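Local atomic coordinates of dihydropteroate synthase (Burkholderia cenocepacia, PDB entry 2Y5S), a protein that probably condenses para-aminobenzoate with 6-hydroxymethyl-7,8-dihydropterin diphosphate to give 7,8-dihydropteroate, a step of folate biosynthesis. Residues Arg181-Pro194 against Thr216-Ala230. Sequence-based numbering, arbitrary orientation.
With 78H (7,8-dihydropteroate), chain P.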
loop_
_atom_site.group_PDB
_atom_site.type_symbol
_atom_site.label_atom_id
_atom_site.label_comp_id
_atom_site.label_asym_id
_atom_site.label_seq_id
_atom_site.Cartn_x
_atom_site.Cartn_y
_atom_site.Cartn_z
ATOM N N ARG B 181 28.986 -9.627 -17.544
ATOM C CA ARG B 181 28.861 -10.242 -18.862
ATOM C C ARG B 181 30.212 -10.452 -19.558
ATOM O O ARG B 181 30.421 -11.491 -20.202
ATOM C CB ARG B 181 27.902 -9.447 -19.744
ATOM C CG ARG B 181 26.441 -9.619 -19.288
ATOM C CD ARG B 181 25.455 -8.839 -20.117
ATOM N NE ARG B 181 25.542 -9.193 -21.526
ATOM C CZ ARG B 181 25.939 -8.385 -22.510
ATOM N NH1 ARG B 181 26.264 -7.110 -22.284
ATOM N NH2 ARG B 181 25.994 -8.859 -23.747
ATOM N N ASP B 182 31.123 -9.489 -19.400
ATOM C CA ASP B 182 32.484 -9.615 -19.935
ATOM C C ASP B 182 33.224 -10.814 -19.363
ATOM O O ASP B 182 34.133 -11.328 -19.994
ATOM C CB ASP B 182 33.318 -8.372 -19.628
ATOM C CG ASP B 182 32.888 -7.165 -20.417
ATOM O OD1 ASP B 182 32.176 -7.326 -21.426
ATOM O OD2 ASP B 182 33.268 -6.048 -20.020
ATOM N N ALA B 183 32.868 -11.232 -18.153
ATOM C CA ALA B 183 33.475 -12.418 -17.543
ATOM C C ALA B 183 32.720 -13.710 -17.866
ATOM O O ALA B 183 33.066 -14.766 -17.333
ATOM C CB ALA B 183 33.577 -12.230 -16.034
ATOM N N GLY B 184 31.699 -13.635 -18.725
ATOM C CA GLY B 184 30.953 -14.819 -19.178
ATOM C C GLY B 184 29.577 -15.051 -18.554
ATOM O O GLY B 184 28.912 -16.036 -18.874
ATOM N N VAL B 185 29.136 -14.160 -17.668
ATOM C CA VAL B 185 27.832 -14.321 -17.007
ATOM C C VAL B 185 26.717 -14.022 -18.002
ATOM O O VAL B 185 26.710 -12.953 -18.586
ATOM C CB VAL B 185 27.692 -13.381 -15.778
ATOM C CG1 VAL B 185 26.248 -13.400 -15.212
ATOM C CG2 VAL B 185 28.702 -13.765 -14.693
ATOM N N ALA B 186 25.794 -14.968 -18.205
ATOM C CA ALA B 186 24.607 -14.715 -19.029
ATOM C C ALA B 186 23.752 -13.602 -18.420
ATOM O O ALA B 186 23.540 -13.555 -17.200
ATOM C CB ALA B 186 23.764 -15.991 -19.209
ATOM N N ALA B 187 23.267 -12.712 -19.283
ATOM C CA ALA B 187 22.419 -11.582 -18.881
ATOM C C ALA B 187 21.184 -11.982 -18.089
ATOM O O ALA B 187 20.727 -11.223 -17.227
ATOM C CB ALA B 187 21.988 -10.785 -20.107
ATOM N N GLU B 188 20.639 -13.159 -18.382
ATOM C CA GLU B 188 19.431 -13.625 -17.695
ATOM C C GLU B 188 19.631 -14.001 -16.207
ATOM O O GLU B 188 18.658 -14.126 -15.468
ATOM C CB GLU B 188 18.766 -14.783 -18.468
ATOM C CG GLU B 188 19.710 -15.841 -18.967
ATOM C CD GLU B 188 20.139 -15.637 -20.438
ATOM O OE1 GLU B 188 20.934 -14.714 -20.737
ATOM O OE2 GLU B 188 19.672 -16.420 -21.297
ATOM N N ARG B 189 20.880 -14.154 -15.764
ATOM C CA ARG B 189 21.186 -14.431 -14.351
ATOM C C ARG B 189 21.247 -13.167 -13.493
ATOM O O ARG B 189 21.415 -13.250 -12.274
ATOM C CB ARG B 189 22.540 -15.140 -14.240
ATOM C CG ARG B 189 22.599 -16.563 -14.830
ATOM C CD ARG B 189 24.034 -17.068 -14.862
ATOM N NE ARG B 189 24.591 -17.065 -13.513
ATOM C CZ ARG B 189 25.882 -17.101 -13.190
ATOM N NH1 ARG B 189 26.835 -17.147 -14.117
ATOM N NH2 ARG B 189 26.216 -17.076 -11.899
ATOM N N ILE B 190 21.124 -12.001 -14.123
ATOM C CA ILE B 190 21.389 -10.727 -13.465
ATOM C C ILE B 190 20.105 -9.950 -13.194
ATOM O O ILE B 190 19.263 -9.763 -14.077
ATOM C CB ILE B 190 22.354 -9.842 -14.312
ATOM C CG1 ILE B 190 23.690 -10.578 -14.550
ATOM C CG2 ILE B 190 22.627 -8.492 -13.601
ATOM C CD1 ILE B 190 24.566 -9.998 -15.682
ATOM N N CYS B 191 19.966 -9.499 -11.955
ATOM C CA CYS B 191 18.992 -8.478 -11.613
ATOM C C CYS B 191 19.729 -7.323 -10.975
ATOM O O CYS B 191 20.910 -7.446 -10.641
ATOM C CB CYS B 191 17.905 -9.006 -10.691
ATOM S SG CYS B 191 18.412 -9.558 -9.073
ATOM N N VAL B 192 19.055 -6.183 -10.873
ATOM C CA VAL B 192 19.672 -4.973 -10.340
ATOM C C VAL B 192 18.810 -4.361 -9.241
ATOM O O VAL B 192 17.589 -4.594 -9.163
ATOM C CB VAL B 192 19.872 -3.929 -11.437
ATOM C CG1 VAL B 192 20.750 -4.490 -12.568
ATOM C CG2 VAL B 192 18.508 -3.436 -11.969
ATOM N N ASP B 193 19.442 -3.527 -8.429
ATOM C CA ASP B 193 18.803 -2.928 -7.271
ATOM C C ASP B 193 19.395 -1.528 -7.053
ATOM O O ASP B 193 20.619 -1.380 -6.947
ATOM C CB ASP B 193 19.085 -3.842 -6.084
ATOM C CG ASP B 193 18.500 -3.358 -4.785
ATOM O OD1 ASP B 193 18.144 -2.179 -4.641
ATOM O OD2 ASP B 193 18.463 -4.198 -3.855
ATOM N N PRO B 194 18.535 -0.498 -6.970
ATOM C CA PRO B 194 19.026 0.885 -6.835
ATOM C C PRO B 194 19.612 1.234 -5.474
ATOM O O PRO B 194 20.177 2.336 -5.303
ATOM C CB PRO B 194 17.768 1.722 -7.090
ATOM C CG PRO B 194 16.652 0.816 -6.645
ATOM C CD PRO B 194 17.071 -0.534 -7.142
ATOM N N THR B 216 15.654 3.254 -13.340
ATOM C CA THR B 216 16.912 2.888 -12.686
ATOM C C THR B 216 17.570 1.654 -13.339
ATOM O O THR B 216 18.762 1.430 -13.174
ATOM C CB THR B 216 16.719 2.608 -11.176
ATOM O OG1 THR B 216 15.860 1.489 -11.013
ATOM C CG2 THR B 216 16.110 3.813 -10.448
ATOM N N ALA B 217 16.800 0.880 -14.108
ATOM C CA ALA B 217 17.271 -0.388 -14.657
ATOM C C ALA B 217 17.791 -0.214 -16.079
ATOM O O ALA B 217 17.061 0.244 -16.955
ATOM C CB ALA B 217 16.152 -1.417 -14.648
ATOM N N PRO B 218 19.045 -0.606 -16.322
ATOM C CA PRO B 218 19.521 -0.634 -17.689
ATOM C C PRO B 218 18.898 -1.792 -18.475
ATOM O O PRO B 218 18.191 -2.646 -17.898
ATOM C CB PRO B 218 21.031 -0.830 -17.528
ATOM C CG PRO B 218 21.191 -1.482 -16.253
ATOM C CD PRO B 218 20.043 -1.130 -15.385
ATOM N N ALA B 219 19.185 -1.813 -19.771
ATOM C CA ALA B 219 18.651 -2.815 -20.705
ATOM C C ALA B 219 19.584 -4.015 -20.875
ATOM O O ALA B 219 20.801 -3.860 -20.959
ATOM C CB ALA B 219 18.388 -2.161 -22.074
ATOM N N ARG B 220 18.998 -5.210 -20.932
ATOM C CA ARG B 220 19.710 -6.416 -21.352
ATOM C C ARG B 220 19.913 -6.324 -22.862
ATOM O O ARG B 220 19.371 -5.417 -23.485
ATOM C CB ARG B 220 18.907 -7.665 -21.004
ATOM C CG ARG B 220 18.754 -7.897 -19.518
ATOM C CD ARG B 220 17.890 -9.102 -19.259
ATOM N NE ARG B 220 18.110 -9.652 -17.924
ATOM C CZ ARG B 220 17.353 -10.598 -17.372
ATOM N NH1 ARG B 220 16.319 -11.124 -18.044
ATOM N NH2 ARG B 220 17.645 -11.040 -16.145
ATOM N N PRO B 221 20.713 -7.232 -23.449
ATOM C CA PRO B 221 20.914 -7.220 -24.921
ATOM C C PRO B 221 19.645 -7.414 -25.750
ATOM O O PRO B 221 19.524 -6.841 -26.839
ATOM C CB PRO B 221 21.885 -8.377 -25.147
ATOM C CG PRO B 221 22.687 -8.425 -23.880
ATOM C CD PRO B 221 21.717 -8.080 -22.774
ATOM N N ASP B 222 18.693 -8.190 -25.234
ATOM C CA ASP B 222 17.404 -8.379 -25.908
ATOM C C ASP B 222 16.483 -7.156 -25.817
ATOM O O ASP B 222 15.335 -7.223 -26.255
ATOM C CB ASP B 222 16.675 -9.610 -25.355
ATOM C CG ASP B 222 16.254 -9.438 -23.898
ATOM O OD1 ASP B 222 16.479 -8.346 -23.332
ATOM O OD2 ASP B 222 15.713 -10.405 -23.312
ATOM N N GLY B 223 16.964 -6.055 -25.240
ATOM C CA GLY B 223 16.174 -4.823 -25.127
ATOM C C GLY B 223 15.297 -4.725 -23.888
ATOM O O GLY B 223 14.788 -3.646 -23.569
ATOM N N ARG B 224 15.094 -5.839 -23.188
ATOM C CA ARG B 224 14.335 -5.810 -21.952
ATOM C C ARG B 224 15.218 -5.233 -20.856
ATOM O O ARG B 224 16.415 -5.538 -20.771
ATOM C CB ARG B 224 13.890 -7.215 -21.517
ATOM C CG ARG B 224 12.680 -7.817 -22.251
ATOM C CD ARG B 224 11.664 -8.348 -21.222
ATOM N NE ARG B 224 11.166 -9.701 -21.496
ATOM C CZ ARG B 224 10.119 -10.254 -20.873
ATOM N NH1 ARG B 224 9.451 -9.583 -19.942
ATOM N NH2 ARG B 224 9.740 -11.492 -21.178
ATOM N N ALA B 225 14.612 -4.440 -19.988
ATOM C CA ALA B 225 15.296 -3.966 -18.799
ATOM C C ALA B 225 15.661 -5.151 -17.889
ATOM O O ALA B 225 14.906 -6.116 -17.768
ATOM C CB ALA B 225 14.414 -2.964 -18.064
ATOM N N TYR B 226 16.833 -5.077 -17.267
ATOM C CA TYR B 226 17.165 -5.978 -16.152
ATOM C C TYR B 226 16.045 -5.907 -15.092
ATOM O O TYR B 226 15.547 -4.818 -14.771
ATOM C CB TYR B 226 18.527 -5.617 -15.549
ATOM C CG TYR B 226 19.708 -6.056 -16.404
ATOM C CD1 TYR B 226 20.172 -7.370 -16.366
ATOM C CD2 TYR B 226 20.362 -5.162 -17.254
ATOM C CE1 TYR B 226 21.248 -7.780 -17.150
ATOM C CE2 TYR B 226 21.430 -5.569 -18.055
ATOM C CZ TYR B 226 21.868 -6.877 -17.999
ATOM O OH TYR B 226 22.916 -7.294 -18.786
ATOM N N PRO B 227 15.596 -7.068 -14.588
ATOM C CA PRO B 227 14.568 -7.024 -13.556
ATOM C C PRO B 227 15.109 -6.415 -12.272
ATOM O O PRO B 227 16.309 -6.543 -11.982
ATOM C CB PRO B 227 14.199 -8.486 -13.370
ATOM C CG PRO B 227 15.453 -9.224 -13.690
ATOM C CD PRO B 227 16.040 -8.451 -14.849
ATOM N N ILE B 228 14.224 -5.748 -11.523
ATOM C CA ILE B 228 14.594 -4.920 -10.374
ATOM C C ILE B 228 14.195 -5.595 -9.069
ATOM O O ILE B 228 13.041 -6.048 -8.918
ATOM C CB ILE B 228 13.888 -3.572 -10.420
ATOM C CG1 ILE B 228 14.295 -2.801 -11.673
ATOM C CG2 ILE B 228 14.160 -2.723 -9.135
ATOM C CD1 ILE B 228 13.427 -1.549 -11.954
ATOM N N LEU B 229 15.167 -5.689 -8.166
ATOM C CA LEU B 229 14.940 -6.003 -6.767
ATOM C C LEU B 229 14.990 -4.697 -5.981
ATOM O O LEU B 229 15.930 -3.917 -6.142
ATOM C CB LEU B 229 16.010 -6.969 -6.275
ATOM C CG LEU B 229 15.836 -7.594 -4.871
ATOM C CD1 LEU B 229 16.602 -8.937 -4.838
ATOM C CD2 LEU B 229 16.326 -6.683 -3.752
ATOM N N ALA B 230 13.972 -4.455 -5.162
ATOM C CA ALA B 230 13.877 -3.255 -4.344
ATOM C C ALA B 230 13.757 -3.649 -2.876
ATOM O O ALA B 230 12.961 -4.503 -2.513
ATOM C CB ALA B 230 12.674 -2.433 -4.750
HETATM O O4 78H P . 18.126 -2.731 -0.206
HETATM C C4 78H P . 18.809 -3.756 -0.240
HETATM C C5 78H P . 19.492 -4.235 0.897
HETATM N N3 78H P . 18.934 -4.463 -1.446
HETATM C C9 78H P . 20.269 -5.408 0.754
HETATM N N5 78H P . 19.369 -3.620 2.101
HETATM C C2 78H P . 19.757 -5.629 -1.523
HETATM N N8 78H P . 20.961 -5.932 1.838
HETATM N N1 78H P . 20.380 -6.065 -0.418
HETATM C C6 78H P . 20.056 -4.060 3.175
HETATM N N2 78H P . 19.911 -6.283 -2.685
HETATM C C7 78H P . 21.085 -5.191 3.098
HETATM C C10 78H P . 19.857 -3.419 4.519
HETATM N N11 78H P . 20.702 -2.226 4.644
HETATM C C15 78H P . 20.152 -1.094 5.064
HETATM C C16 78H P . 20.349 0.094 4.368
HETATM C C17 78H P . 19.348 -1.130 6.204
HETATM C C18 78H P . 19.757 1.259 4.823
HETATM C C19 78H P . 18.754 0.040 6.660
HETATM C C20 78H P . 18.963 1.233 5.971
HETATM C C21 78H P . 18.282 2.518 6.453
HETATM O O22 78H P . 18.268 3.456 5.653
HETATM O O23 78H P . 17.670 2.520 7.544
HETATM O O HOH W 1 24.220 -5.553 -20.356
#
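Val192 and Ile228 form a single parallel bridge between strand 190-193 and the approach to strand 229-230. Val192 N donates to Pro227 O at 3.0 Å, and Leu229 N donates to Val192 O at 2.8 Å. A third hydrogen bond comes from a side chain. The extended chain of Arg220 brings NH2 to Ile190 O at 2.9 Å, close to the guanidinium plane. Arg220 NH1 is held by Pro10 O. Glu188 CA and Pro227 CD lie over opposite faces of this guanidinium.

Apolar packing centres on Tyr226. Ile190 O lies at its ring edge, near the plane, and Ile190 CB packs 3.7 Å from Tyr226 CE1. Arg220 CG covers one face over the ring centre. Val192 CG1 touches Tyr226 CB.

Arg181 makes a separate group. Pro221 CG lies over one guanidinium face, 3.3 Å from Arg181 NH2. A water joins Tyr226 OH to Arg181 NH1, weakly on the arginine side.

Asp193 and Leu229 line the 7,8-dihydropteroate (78H) pocket, with Leu229 CD2 3.3 Å from Asp193 OD2. With chi1 at 179°, Asp193 turns its carboxylate toward the pterin. Its OD2 accepts from 78H N3 at a very short 2.5 Å and weakly from 78H N2. Gly195 N holds Asp193 OD1.

The bridge joins the sixth and seventh strands of the TIM barrel. Helix 165-182 packs on Ile190, Val192 and Tyr226, and strand 142-146 flanks strand 190-193.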